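Local coordinates for protein protoporphyrinogen oxidase (Exiguobacterium sibiricum, PDB 3LOV) that probably oxidises coproporphyrinogen III to coproporphyrin III with molecular oxygen, using bound FAD, in the coproporphyrin-dependent route to heme b, at residues Phe91-Gly96 against Thr328-Asn333; Ala105-Pro110 against Glu203-Met208; Ile148-Tyr153 against Met182-Thr187; Asp318-Leu323 against Asp356-Arg361; Pro337-Ala342 against Leu385-Lys390. One frame throughout, in Å; residues are numbered along the deposited sequence.

Interaction 1 of 5, residues Phe91-Gly96 against Thr328-Asn333; sequences FILDTG and TGFVVN
Leu93 and Phe330 lie side by side on one face of a parallel pairing between strands 90-94 and 329-332, in segments 232 residues apart at their closest ends. Four backbone hydrogen bonds join the strands. Phe91 N gives to Gly329 O and Val331 N gives to Phe91 O (3.1 Å), while Leu93 N gives to Val331 O (2.9 Å) and Asn333 N gives to Leu93 O (2.8 Å). The first is the most bent, 136° at its hydrogen, whereas the last two are nearly straight.

From Leu93 outward, CB lies against Val331 O and sits 4.1 Å from Phe330 CD1. With CG anti to the backbone N (chi1 -175°), the branch continues alongside the phenyl ring, and CD2 comes within 3.9 Å of Phe330 CE1. The same methyl reaches Val332 CG2 at 4.0 Å, a carbon that stands at the edge of the Phe330 ring. Leu98, Tyr338 and Ile391 also pack on Leu93, placing this methyl in an apolar layer between the sheet and helix 377-392. Phe91 joins that face near its root, with its CB 3.6 Å from Phe330 CB. On the reverse face, Ile92 CD1 presses on Val331 CG2 at 3.4 Å, tighter than ordinary carbon contact. A water near the start of the pairing donates to both Phe91 O and Gly329 O.

Such a parallel pair inside a mixed sheet, flanked by antiparallel strands 97-100 and 340-345, is in keeping with the flavin-containing amine oxidoreductase fold, in which a mixed sheet accompanies the Rossmann-type FAD-binding region.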
# COMPACT_ATOMS: atom_id res chain seq x y z
N PHE A 91 -12.79 3.81 14.29
CA PHE A 91 -14.22 3.57 14.10
C PHE A 91 -14.48 2.86 12.79
O PHE A 91 -13.63 2.86 11.88
CB PHE A 91 -15.01 4.89 14.09
CG PHE A 91 -14.91 5.72 15.34
CD1 PHE A 91 -15.77 5.49 16.42
CD2 PHE A 91 -13.99 6.78 15.42
CE1 PHE A 91 -15.70 6.29 17.57
CE2 PHE A 91 -13.91 7.60 16.56
CZ PHE A 91 -14.76 7.35 17.65
N ILE A 92 -15.63 2.21 12.72
CA ILE A 92 -16.24 1.74 11.46
C ILE A 92 -17.49 2.57 11.28
O ILE A 92 -18.31 2.66 12.21
CB ILE A 92 -16.74 0.27 11.47
CG1 ILE A 92 -15.71 -0.72 12.03
CG2 ILE A 92 -17.07 -0.18 10.08
CD1 ILE A 92 -14.57 -1.09 11.08
N LEU A 93 -17.63 3.16 10.10
CA LEU A 93 -18.86 3.78 9.64
C LEU A 93 -19.62 2.82 8.76
O LEU A 93 -19.12 2.39 7.71
CB LEU A 93 -18.54 5.03 8.82
CG LEU A 93 -19.69 5.92 8.32
CD1 LEU A 93 -20.48 6.54 9.47
CD2 LEU A 93 -19.11 7.02 7.48
N ASP A 94 -20.83 2.47 9.18
CA ASP A 94 -21.78 1.81 8.29
C ASP A 94 -23.10 2.58 8.20
O ASP A 94 -23.20 3.73 8.64
CB ASP A 94 -21.99 0.38 8.73
CG ASP A 94 -22.65 0.26 10.09
OD1 ASP A 94 -23.21 1.25 10.64
OD2 ASP A 94 -22.59 -0.86 10.61
N THR A 95 -24.11 1.94 7.63
CA THR A 95 -25.38 2.59 7.41
C THR A 95 -26.03 2.96 8.74
O THR A 95 -26.76 3.94 8.82
CB THR A 95 -26.32 1.72 6.56
OG1 THR A 95 -26.36 0.41 7.10
CG2 THR A 95 -25.80 1.60 5.18
N GLY A 96 -25.70 2.22 9.80
CA GLY A 96 -26.15 2.53 11.14
C GLY A 96 -25.35 3.55 11.92
O GLY A 96 -25.57 3.70 13.12
N THR A 328 -8.42 8.59 15.98
CA THR A 328 -7.47 8.77 14.87
C THR A 328 -8.14 8.73 13.50
O THR A 328 -7.64 9.37 12.58
CB THR A 328 -6.33 7.77 14.90
OG1 THR A 328 -6.88 6.46 15.10
CG2 THR A 328 -5.33 8.14 16.04
N GLY A 329 -9.22 7.94 13.36
CA GLY A 329 -10.04 7.97 12.15
C GLY A 329 -11.02 6.83 12.02
O GLY A 329 -11.31 6.12 12.99
N PHE A 330 -11.57 6.66 10.82
CA PHE A 330 -12.56 5.61 10.57
C PHE A 330 -12.43 5.01 9.17
O PHE A 330 -11.96 5.68 8.25
CB PHE A 330 -13.99 6.13 10.82
CG PHE A 330 -14.42 7.27 9.91
CD1 PHE A 330 -14.98 7.01 8.66
CD2 PHE A 330 -14.32 8.61 10.32
CE1 PHE A 330 -15.36 8.05 7.82
CE2 PHE A 330 -14.72 9.65 9.49
CZ PHE A 330 -15.25 9.37 8.24
N VAL A 331 -12.85 3.74 9.04
CA VAL A 331 -13.03 3.06 7.75
C VAL A 331 -14.54 2.92 7.45
O VAL A 331 -15.36 2.86 8.38
CB VAL A 331 -12.34 1.68 7.76
CG1 VAL A 331 -10.82 1.85 7.84
CG2 VAL A 331 -12.82 0.84 8.95
N VAL A 332 -14.93 2.94 6.17
CA VAL A 332 -16.34 2.91 5.79
C VAL A 332 -16.75 1.58 5.15
O VAL A 332 -16.10 1.06 4.23
CB VAL A 332 -16.68 4.05 4.79
CG1 VAL A 332 -18.22 4.12 4.47
CG2 VAL A 332 -16.14 5.37 5.33
N ASN A 333 -17.87 1.04 5.63
CA ASN A 333 -18.45 -0.13 4.99
C ASN A 333 -18.90 0.27 3.57
O ASN A 333 -19.55 1.30 3.39
CB ASN A 333 -19.60 -0.69 5.80
CG ASN A 333 -20.15 -1.99 5.23
OD1 ASN A 333 -20.38 -2.11 4.02
ND2 ASN A 333 -20.36 -2.96 6.10
O HOH W 1 -10.98 3.09 11.77
O HOH W 2 -19.99 -2.49 8.96

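Interaction 2 of 5, residues Ala105-Pro110 against Glu203-Met208; sequences AVMGIP and EGMRLM
Ile109 and Met205, a selenomethionine, cross at about a right angle, with Ile109 CG2 resting 3.5 Å from Met205 CG. The other branch of the isoleucine brings CD1 to 4.0 Å from Met205 SE, and the helix side chain is thereby gripped along its middle. A bend at chi2 (-51°) turns the Met205 chain towards the hairpin. The modelled approach of its terminal methyl to Val106 is implausibly short, making the exact position of that methyl doubtful. Selenomethionine Met208 adds a looser touch, its CE lying 4.1 Å from Val106 CG1.

Behind this first shell, a type I' turn holds the hairpin closed: Val106 N gives to Ile109 O at 2.8 Å, and Ile109 N returns a bond to Val106 O at 3.0 Å. Both apolar side chains are thus offered together to helix 201-207. Phe191 of helix 189-198 also packs on Met205. On the helix, Arg206 forms a salt bridge from NE to Glu203 OE1 (3.0 Å), and its NH1 bonds Thr111 O just beyond the hairpin.

No hydrogen bond crosses between 105-110 and 203-208, which implies a contact held by apolar packing of long thioether-like side chains, here selenomethionine, against branched aliphatic ones.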
# COMPACT_ATOMS: atom_id res chain seq x y z
N ALA A 105 -10.72 -8.13 20.56
CA ALA A 105 -10.57 -8.73 19.26
C ALA A 105 -9.15 -8.53 18.74
O ALA A 105 -8.52 -7.55 19.05
CB ALA A 105 -11.56 -8.11 18.30
N VAL A 106 -8.64 -9.50 18.00
CA VAL A 106 -7.38 -9.38 17.27
C VAL A 106 -7.69 -9.45 15.77
O VAL A 106 -8.16 -10.48 15.26
CB VAL A 106 -6.42 -10.53 17.65
CG1 VAL A 106 -5.17 -10.52 16.75
CG2 VAL A 106 -6.02 -10.42 19.12
N MSE A 107 -7.43 -8.34 15.06
CA MSE A 107 -7.75 -8.21 13.62
C MSE A 107 -9.24 -8.47 13.35
O MSE A 107 -9.61 -9.11 12.38
CB MSE A 107 -6.89 -9.15 12.79
CG MSE A 107 -5.48 -9.36 13.34
SE MSE A 107 -4.15 -8.21 12.56
CE MSE A 107 -5.16 -6.53 12.24
N GLY A 108 -10.08 -7.97 14.25
CA GLY A 108 -11.51 -8.13 14.13
C GLY A 108 -12.06 -9.47 14.58
O GLY A 108 -13.27 -9.65 14.57
N ILE A 109 -11.18 -10.41 14.93
CA ILE A 109 -11.62 -11.73 15.39
C ILE A 109 -11.65 -11.70 16.92
O ILE A 109 -10.61 -11.43 17.55
CB ILE A 109 -10.69 -12.89 14.92
CG1 ILE A 109 -10.71 -13.02 13.39
CG2 ILE A 109 -11.16 -14.21 15.59
CD1 ILE A 109 -9.68 -13.93 12.84
N PRO A 110 -12.82 -11.96 17.51
CA PRO A 110 -13.00 -11.91 18.95
C PRO A 110 -12.11 -12.87 19.73
O PRO A 110 -12.03 -14.04 19.40
CB PRO A 110 -14.48 -12.30 19.14
CG PRO A 110 -15.13 -11.83 17.93
CD PRO A 110 -14.13 -12.17 16.84
N GLU A 203 -9.07 -20.04 19.64
CA GLU A 203 -7.91 -20.25 20.54
C GLU A 203 -6.58 -19.92 19.85
O GLU A 203 -5.58 -19.60 20.51
CB GLU A 203 -7.89 -21.67 21.09
CG GLU A 203 -9.10 -22.00 22.04
CD GLU A 203 -9.09 -21.33 23.41
OE1 GLU A 203 -8.14 -20.60 23.76
OE2 GLU A 203 -10.07 -21.55 24.18
N GLY A 204 -6.56 -19.97 18.53
CA GLY A 204 -5.39 -19.51 17.80
C GLY A 204 -5.20 -18.01 17.94
O GLY A 204 -4.09 -17.55 18.21
N MSE A 205 -6.27 -17.25 17.77
CA MSE A 205 -6.20 -15.79 17.96
C MSE A 205 -5.91 -15.42 19.41
O MSE A 205 -5.34 -14.37 19.69
CB MSE A 205 -7.48 -15.08 17.52
CG MSE A 205 -7.86 -15.33 16.08
SE MSE A 205 -6.38 -14.99 14.85
CE MSE A 205 -6.14 -13.11 15.19
N ARG A 206 -6.34 -16.27 20.34
CA ARG A 206 -6.05 -16.04 21.74
C ARG A 206 -4.56 -16.20 22.09
O ARG A 206 -4.09 -15.49 22.95
CB ARG A 206 -6.93 -16.90 22.65
CG ARG A 206 -8.35 -16.33 22.77
CD ARG A 206 -9.37 -17.38 23.06
NE ARG A 206 -9.34 -17.95 24.42
CZ ARG A 206 -9.92 -17.37 25.49
NH1 ARG A 206 -10.50 -16.17 25.40
NH2 ARG A 206 -9.90 -18.00 26.66
N LEU A 207 -3.84 -17.10 21.41
CA LEU A 207 -2.37 -17.15 21.53
C LEU A 207 -1.72 -15.81 21.15
O LEU A 207 -0.68 -15.47 21.68
CB LEU A 207 -1.77 -18.23 20.61
CG LEU A 207 -2.04 -19.70 20.88
CD1 LEU A 207 -1.20 -20.47 19.94
CD2 LEU A 207 -1.75 -20.07 22.35
N MSE A 208 -2.34 -15.08 20.22
CA MSE A 208 -1.83 -13.80 19.69
C MSE A 208 -2.23 -12.55 20.48
O MSE A 208 -1.95 -11.44 20.04
CB MSE A 208 -2.31 -13.58 18.23
CG MSE A 208 -1.82 -14.62 17.20
SE MSE A 208 -2.54 -14.36 15.36
CE MSE A 208 -1.93 -12.45 15.14

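Interaction 3 of 5, residues Ile148-Tyr153 against Met182-Thr187; sequences IPLGEY and MSTFAT
The N-terminal end of helix 150-158 is tied to the loop 182-187 through Thr184, which grips the carbonyl of Ile148 twice. Thr184 OG1 donates to Ile148 O at 2.6 Å from above the carbonyl plane, and Thr184 N reaches the same oxygen at 3.1 Å from the opposite face. The hydroxyl is brought there by its place beside the backbone N, anti to the carbonyl carbon (chi1 -62°). Two residues on, Leu150 N, at the first turn of the helix, donates a hydrogen bond to Met182 O at 3.0 Å; Pro149 stands between as the N-cap residue, its CA-H also facing Met182 O.

This pairing closes a loop of chain that contains helix 160-172 and leads on into helix 189-198. The 182-187 segment is itself braced by an ST motif, in which Ser183 OG accepts from Ala186 N (2.8 Å), while Asp147 bonds to Ser183 OG. A valine in place of Thr184 would probably leave Ile148 O with the backbone N-H as its remaining partner from this loop and weaken the hold on the helix start.

The other branch of Thr184 faces the helix: CG2 lies 4.0 Å from Tyr153 CD2, approaching the ring obliquely, and the tyrosine hydroxyl bonds Glu195. Leu150 CD2 touches both Thr187 OG1 (4.0 Å) and the SE atom of Met182, a selenomethionine (4.2 Å).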
# COMPACT_ATOMS: atom_id res chain seq x y z
N ILE A 148 -6.17 -20.46 -0.11
CA ILE A 148 -7.53 -20.16 -0.57
C ILE A 148 -7.75 -18.70 -0.22
O ILE A 148 -6.99 -18.14 0.59
CB ILE A 148 -8.63 -21.00 0.12
CG1 ILE A 148 -8.47 -20.95 1.65
CG2 ILE A 148 -8.65 -22.45 -0.46
CD1 ILE A 148 -9.66 -21.62 2.46
N PRO A 149 -8.78 -18.06 -0.82
CA PRO A 149 -9.06 -16.67 -0.46
C PRO A 149 -9.45 -16.52 1.02
O PRO A 149 -10.06 -17.44 1.59
CB PRO A 149 -10.27 -16.31 -1.34
CG PRO A 149 -10.30 -17.34 -2.44
CD PRO A 149 -9.63 -18.56 -1.91
N LEU A 150 -9.13 -15.36 1.60
CA LEU A 150 -9.33 -15.07 3.02
C LEU A 150 -10.79 -15.26 3.42
O LEU A 150 -11.09 -15.76 4.51
CB LEU A 150 -8.85 -13.64 3.34
CG LEU A 150 -8.63 -13.21 4.81
CD1 LEU A 150 -7.82 -14.23 5.59
CD2 LEU A 150 -7.97 -11.84 4.86
N GLY A 151 -11.67 -14.81 2.53
CA GLY A 151 -13.10 -14.85 2.74
C GLY A 151 -13.63 -16.27 2.72
O GLY A 151 -14.58 -16.59 3.43
N GLU A 152 -13.06 -17.10 1.87
CA GLU A 152 -13.38 -18.50 1.88
C GLU A 152 -12.86 -19.16 3.17
O GLU A 152 -13.51 -20.03 3.70
CB GLU A 152 -12.77 -19.16 0.66
CG GLU A 152 -13.23 -20.55 0.36
CD GLU A 152 -12.71 -21.04 -1.02
OE1 GLU A 152 -12.70 -20.24 -1.97
OE2 GLU A 152 -12.34 -22.22 -1.13
N TYR A 153 -11.69 -18.75 3.66
CA TYR A 153 -11.16 -19.29 4.89
C TYR A 153 -11.96 -18.82 6.06
O TYR A 153 -12.31 -19.61 6.93
CB TYR A 153 -9.71 -18.85 5.08
CG TYR A 153 -9.12 -19.15 6.43
CD1 TYR A 153 -8.91 -20.43 6.84
CD2 TYR A 153 -8.72 -18.12 7.26
CE1 TYR A 153 -8.33 -20.71 8.08
CE2 TYR A 153 -8.16 -18.38 8.47
CZ TYR A 153 -7.96 -19.68 8.88
OH TYR A 153 -7.40 -19.91 10.11
N MSE A 182 -8.40 -11.87 -1.99
CA MSE A 182 -7.05 -11.81 -1.36
C MSE A 182 -6.63 -13.20 -0.90
O MSE A 182 -7.46 -13.97 -0.48
CB MSE A 182 -7.09 -11.00 -0.08
CG MSE A 182 -7.11 -9.50 -0.11
SE MSE A 182 -7.52 -9.04 1.79
CE MSE A 182 -8.39 -7.44 1.17
N SER A 183 -5.35 -13.48 -0.96
CA SER A 183 -4.78 -14.74 -0.46
C SER A 183 -4.83 -14.81 1.08
O SER A 183 -4.76 -13.81 1.77
CB SER A 183 -3.33 -14.85 -0.93
OG SER A 183 -2.55 -15.71 -0.10
N THR A 184 -4.99 -16.01 1.61
CA THR A 184 -4.91 -16.20 3.04
C THR A 184 -3.43 -16.28 3.41
O THR A 184 -2.95 -15.54 4.27
CB THR A 184 -5.64 -17.47 3.46
OG1 THR A 184 -7.02 -17.37 3.12
CG2 THR A 184 -5.52 -17.71 4.94
N PHE A 185 -2.69 -17.17 2.75
CA PHE A 185 -1.30 -17.45 3.14
C PHE A 185 -0.40 -16.23 2.97
O PHE A 185 0.53 -16.04 3.75
CB PHE A 185 -0.71 -18.64 2.37
CG PHE A 185 -1.31 -19.96 2.68
CD1 PHE A 185 -2.31 -20.12 3.64
CD2 PHE A 185 -0.88 -21.09 2.00
CE1 PHE A 185 -2.85 -21.37 3.91
CE2 PHE A 185 -1.42 -22.32 2.26
CZ PHE A 185 -2.42 -22.45 3.23
N ALA A 186 -0.70 -15.38 1.99
CA ALA A 186 0.14 -14.24 1.71
C ALA A 186 -0.20 -13.04 2.57
O ALA A 186 0.55 -12.09 2.59
CB ALA A 186 0.10 -13.86 0.20
N THR A 187 -1.33 -13.06 3.27
CA THR A 187 -1.75 -11.86 4.00
C THR A 187 -1.74 -12.12 5.50
O THR A 187 -1.21 -11.33 6.23
CB THR A 187 -3.18 -11.38 3.59
OG1 THR A 187 -4.13 -12.37 3.95
CG2 THR A 187 -3.32 -11.11 2.08

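Interaction 4 of 5, residues Asp318-Leu323 against Asp356-Arg361; sequences DQQQSL and DHTVLR
The imidazole of His357 meets Asp318 obliquely, Asp318 CA standing 4.4 Å from His357 CD2, while Phe53 makes an edge-to-face contact with the same ring. His357 NE2 bonds Lys399 NZ. Here, in the mixed sheet, strand 307-318 reaches the end of its antiparallel pairing with strand 357-364 and passes into a surface loop; the regular pairing stops just beyond the bonds between Phe317 and Thr358.

The second flat group, the Gln319 carboxamide, turns its OE1 to the peptide between Asp356 and His357. That oxygen lies 2.8 Å from His357 N, but the angle is too poor for a hydrogen bond. Gln319 extends alongside these two residues with CG anti to its backbone N (chi1 -174°) and a bend at chi2. Gln320 instead packs against Thr358 at about a right angle, its CG 3.9 Å from Thr358 CB. Its amide end turns elsewhere: NE2 bonds weakly to Asp318 O, and OE1 has a weak bond to Arg394.

Thr358 is the buried member of this otherwise largely exposed contact, and its hydroxyl oxygen is set towards the departing loop by its place beside the backbone N (chi1 -65°). Thr358 OG1 accepts a weak, bent bond from Gln320 N at 3.1 Å and also lies 3.4 Å from Gln320 CB.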
# COMPACT_ATOMS: atom_id res chain seq x y z
N ASP A 318 -8.91 25.50 10.82
CA ASP A 318 -8.42 26.13 12.05
C ASP A 318 -8.73 25.18 13.22
O ASP A 318 -9.74 24.47 13.21
CB ASP A 318 -9.05 27.52 12.25
CG ASP A 318 -8.31 28.60 11.48
OD1 ASP A 318 -7.06 28.64 11.56
OD2 ASP A 318 -8.97 29.42 10.79
N GLN A 319 -7.82 25.14 14.20
CA GLN A 319 -7.92 24.19 15.30
C GLN A 319 -9.33 24.21 15.87
O GLN A 319 -9.90 25.28 16.06
CB GLN A 319 -6.90 24.52 16.38
CG GLN A 319 -6.83 23.48 17.50
CD GLN A 319 -5.42 22.96 17.73
OE1 GLN A 319 -4.74 22.56 16.79
NE2 GLN A 319 -5.00 22.94 18.99
N GLN A 320 -9.88 23.03 16.14
CA GLN A 320 -11.30 22.88 16.45
C GLN A 320 -11.53 22.63 17.91
O GLN A 320 -10.81 21.81 18.49
CB GLN A 320 -11.89 21.71 15.67
CG GLN A 320 -12.11 22.01 14.21
CD GLN A 320 -13.33 22.87 13.98
OE1 GLN A 320 -14.41 22.59 14.51
NE2 GLN A 320 -13.18 23.92 13.18
N GLN A 321 -12.54 23.30 18.47
CA GLN A 321 -12.98 23.11 19.87
C GLN A 321 -13.74 21.79 20.08
O GLN A 321 -13.61 21.16 21.12
CB GLN A 321 -13.82 24.30 20.36
N SER A 322 -14.55 21.37 19.10
CA SER A 322 -15.16 20.03 19.09
C SER A 322 -14.54 19.19 17.95
O SER A 322 -14.87 19.41 16.78
N LEU A 323 -13.64 18.26 18.31
CA LEU A 323 -12.98 17.38 17.34
C LEU A 323 -14.02 16.73 16.41
O LEU A 323 -14.96 16.09 16.90
CB LEU A 323 -12.17 16.27 18.03
CG LEU A 323 -10.92 16.64 18.85
CD1 LEU A 323 -10.41 15.43 19.65
CD2 LEU A 323 -9.83 17.24 17.94
N ASP A 356 -0.95 22.99 15.04
CA ASP A 356 -2.00 23.89 15.55
C ASP A 356 -3.23 23.91 14.68
O ASP A 356 -3.83 24.97 14.45
CB ASP A 356 -1.44 25.30 15.66
CG ASP A 356 -0.35 25.38 16.68
OD1 ASP A 356 -0.67 25.15 17.87
OD2 ASP A 356 0.82 25.61 16.30
N HIS A 357 -3.61 22.74 14.18
CA HIS A 357 -4.75 22.65 13.29
C HIS A 357 -5.43 21.30 13.38
O HIS A 357 -4.87 20.35 13.90
CB HIS A 357 -4.32 22.87 11.83
CG HIS A 357 -3.75 24.22 11.56
ND1 HIS A 357 -2.48 24.59 11.97
CD2 HIS A 357 -4.25 25.28 10.89
CE1 HIS A 357 -2.23 25.82 11.56
NE2 HIS A 357 -3.29 26.26 10.91
N THR A 358 -6.65 21.26 12.84
CA THR A 358 -7.40 20.05 12.68
C THR A 358 -7.29 19.74 11.21
O THR A 358 -7.69 20.56 10.36
CB THR A 358 -8.85 20.26 13.11
OG1 THR A 358 -8.87 20.54 14.52
CG2 THR A 358 -9.70 19.02 12.85
N VAL A 359 -6.73 18.57 10.89
CA VAL A 359 -6.57 18.17 9.50
C VAL A 359 -7.18 16.80 9.27
O VAL A 359 -6.81 15.83 9.96
CB VAL A 359 -5.11 18.16 9.12
CG1 VAL A 359 -4.94 17.80 7.63
CG2 VAL A 359 -4.47 19.53 9.47
N LEU A 360 -8.10 16.74 8.30
CA LEU A 360 -8.76 15.50 7.93
C LEU A 360 -8.25 15.06 6.54
O LEU A 360 -8.13 15.86 5.62
CB LEU A 360 -10.30 15.65 7.95
CG LEU A 360 -11.03 16.03 9.27
CD1 LEU A 360 -12.55 16.13 9.09
CD2 LEU A 360 -10.73 15.03 10.40
N ARG A 361 -7.90 13.79 6.40
CA ARG A 361 -7.51 13.22 5.08
C ARG A 361 -8.49 12.10 4.73
O ARG A 361 -8.50 11.07 5.40
CB ARG A 361 -6.05 12.70 5.02
CG ARG A 361 -5.62 12.32 3.56
CD ARG A 361 -4.13 12.13 3.30
NE ARG A 361 -3.65 10.83 3.75
CZ ARG A 361 -2.66 10.13 3.17
NH1 ARG A 361 -2.00 10.57 2.10
NH2 ARG A 361 -2.34 8.95 3.66

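Interaction 5 of 5, residues Pro337-Ala342 against Leu385-Lys390; sequences PYSITA and LQDLEK
The backbone turns from an extended Tyr338 into a helical-like Ser339, and the successive amides of Ser339 and Ile340 converge on one carboxylate oxygen of Asp387, OD2. Ile340 N meets it nearly along the C-O axis at 2.8 Å, whereas the approach of Ser339 N, at 2.6 Å, is bent and weak (126° at the hydrogen). A water links the other oxygen, OD1, to Ser339 OG.

The Tyr338 ring presents its edge to the carboxylate, the two planes 79° apart, with Tyr338 CD1 3.6 Å from Asp387 OD1. Further out, the extended chain of Lys390 passes the hydroxyl end of the ring; its NZ makes a weak bond to Tyr338 OH (3.4 Å), and a second water joins NZ to Pro337 O. Beside the aspartate, Ile340 CD1 touches Leu388 CD2 at 3.9 Å, and Val384 and Ile391 of the same helix extend that apolar patch.

An alanine in place of Asp387 is likely to leave the two turn amides without their shared acceptor and the turn less firmly fixed to helix 377-392. With the aspartate buried, the two amide dipoles and the bound water probably stabilise its negative charge, through bonds that would tie the entry to strand 340-345 to the helix.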
# COMPACT_ATOMS: atom_id res chain seq x y z
N PRO A 337 -24.05 4.75 2.39
CA PRO A 337 -24.21 5.78 1.34
C PRO A 337 -23.19 6.93 1.39
O PRO A 337 -23.55 8.07 1.73
CB PRO A 337 -25.65 6.26 1.56
CG PRO A 337 -25.86 6.08 3.04
CD PRO A 337 -25.13 4.83 3.39
N TYR A 338 -21.92 6.63 1.06
CA TYR A 338 -20.83 7.61 1.13
C TYR A 338 -19.88 7.42 -0.03
O TYR A 338 -19.72 6.32 -0.52
CB TYR A 338 -20.04 7.47 2.44
CG TYR A 338 -20.88 7.66 3.66
CD1 TYR A 338 -21.18 8.93 4.11
CD2 TYR A 338 -21.38 6.58 4.34
CE1 TYR A 338 -21.96 9.14 5.23
CE2 TYR A 338 -22.18 6.76 5.46
CZ TYR A 338 -22.46 8.06 5.90
OH TYR A 338 -23.25 8.28 7.01
N SER A 339 -19.25 8.50 -0.45
CA SER A 339 -18.18 8.46 -1.41
C SER A 339 -16.84 8.09 -0.78
O SER A 339 -16.05 7.40 -1.40
CB SER A 339 -18.07 9.82 -2.10
OG SER A 339 -19.28 10.15 -2.76
N ILE A 340 -16.59 8.52 0.46
CA ILE A 340 -15.32 8.21 1.10
C ILE A 340 -15.21 6.78 1.65
O ILE A 340 -16.17 6.25 2.22
CB ILE A 340 -14.92 9.25 2.18
CG1 ILE A 340 -15.82 9.21 3.42
CG2 ILE A 340 -14.94 10.63 1.60
CD1 ILE A 340 -15.45 10.35 4.45
N THR A 341 -14.05 6.16 1.47
CA THR A 341 -13.81 4.81 1.98
C THR A 341 -13.14 4.82 3.36
O THR A 341 -13.17 3.81 4.07
CB THR A 341 -12.90 4.05 1.03
OG1 THR A 341 -11.59 4.59 1.14
CG2 THR A 341 -13.41 4.19 -0.48
N ALA A 342 -12.51 5.94 3.71
CA ALA A 342 -11.84 6.10 5.01
C ALA A 342 -11.53 7.56 5.20
O ALA A 342 -11.55 8.32 4.23
CB ALA A 342 -10.52 5.26 5.09
N LEU A 385 -16.89 16.64 1.11
CA LEU A 385 -17.45 17.58 2.10
C LEU A 385 -18.83 17.15 2.57
O LEU A 385 -19.09 17.13 3.78
CB LEU A 385 -17.51 19.01 1.58
CG LEU A 385 -16.30 19.79 2.09
CD1 LEU A 385 -15.85 20.93 1.14
CD2 LEU A 385 -16.56 20.25 3.52
N GLN A 386 -19.70 16.81 1.64
CA GLN A 386 -21.02 16.32 2.00
C GLN A 386 -20.95 15.11 2.94
O GLN A 386 -21.74 14.98 3.88
CB GLN A 386 -21.80 15.89 0.77
CG GLN A 386 -22.12 17.02 -0.17
CD GLN A 386 -23.09 16.60 -1.26
OE1 GLN A 386 -23.77 15.57 -1.14
NE2 GLN A 386 -23.16 17.41 -2.33
N ASP A 387 -20.05 14.18 2.64
CA ASP A 387 -19.94 12.98 3.46
C ASP A 387 -19.58 13.42 4.85
O ASP A 387 -20.25 13.05 5.80
CB ASP A 387 -18.88 12.01 2.91
CG ASP A 387 -19.37 11.19 1.72
OD1 ASP A 387 -20.56 11.27 1.40
OD2 ASP A 387 -18.56 10.46 1.09
N LEU A 388 -18.54 14.23 4.98
CA LEU A 388 -18.04 14.57 6.30
C LEU A 388 -19.06 15.39 7.10
O LEU A 388 -19.27 15.16 8.30
CB LEU A 388 -16.71 15.30 6.20
CG LEU A 388 -15.50 14.41 5.88
CD1 LEU A 388 -14.23 15.25 5.66
CD2 LEU A 388 -15.27 13.34 6.99
N GLU A 389 -19.72 16.33 6.44
CA GLU A 389 -20.71 17.14 7.14
C GLU A 389 -21.83 16.26 7.68
O GLU A 389 -22.39 16.53 8.73
CB GLU A 389 -21.26 18.23 6.20
CG GLU A 389 -20.22 19.29 5.84
CD GLU A 389 -20.80 20.54 5.21
OE1 GLU A 389 -21.84 20.44 4.50
OE2 GLU A 389 -20.20 21.62 5.41
N LYS A 390 -22.17 15.21 6.96
CA LYS A 390 -23.19 14.30 7.43
C LYS A 390 -22.63 13.48 8.59
O LYS A 390 -23.30 13.31 9.61
CB LYS A 390 -23.66 13.40 6.31
CG LYS A 390 -24.83 12.51 6.70
CD LYS A 390 -25.15 11.47 5.61
CE LYS A 390 -26.15 10.43 6.15
NZ LYS A 390 -26.12 9.13 5.41
O HOH W 3 -25.18 9.91 2.77
O HOH W 4 -20.85 11.31 -1.10

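In the fold
Interactions 1, 4 and 5 all reach one mixed sheet. Interactions 1 and 5 touch directly, their centres 10 Å apart, as neighbouring strands 329-332 and 340-345 join through Val332 N and Thr341 O (2.9 Å), a probable hydrogen bond. Interaction 4 meets interaction 5 where Leu360 packs on Leu388 of helix 377-392. Interactions 2 and 3 lie in the helical part of the chain, nested in the long loop closed by interaction 1; their centres are 17 Å apart. Of interactions 1, 5 and 3, the side chains of Val331, Ile340 and Met182 lie about 12, 13 and 14 Å, respectively, from bound FAD.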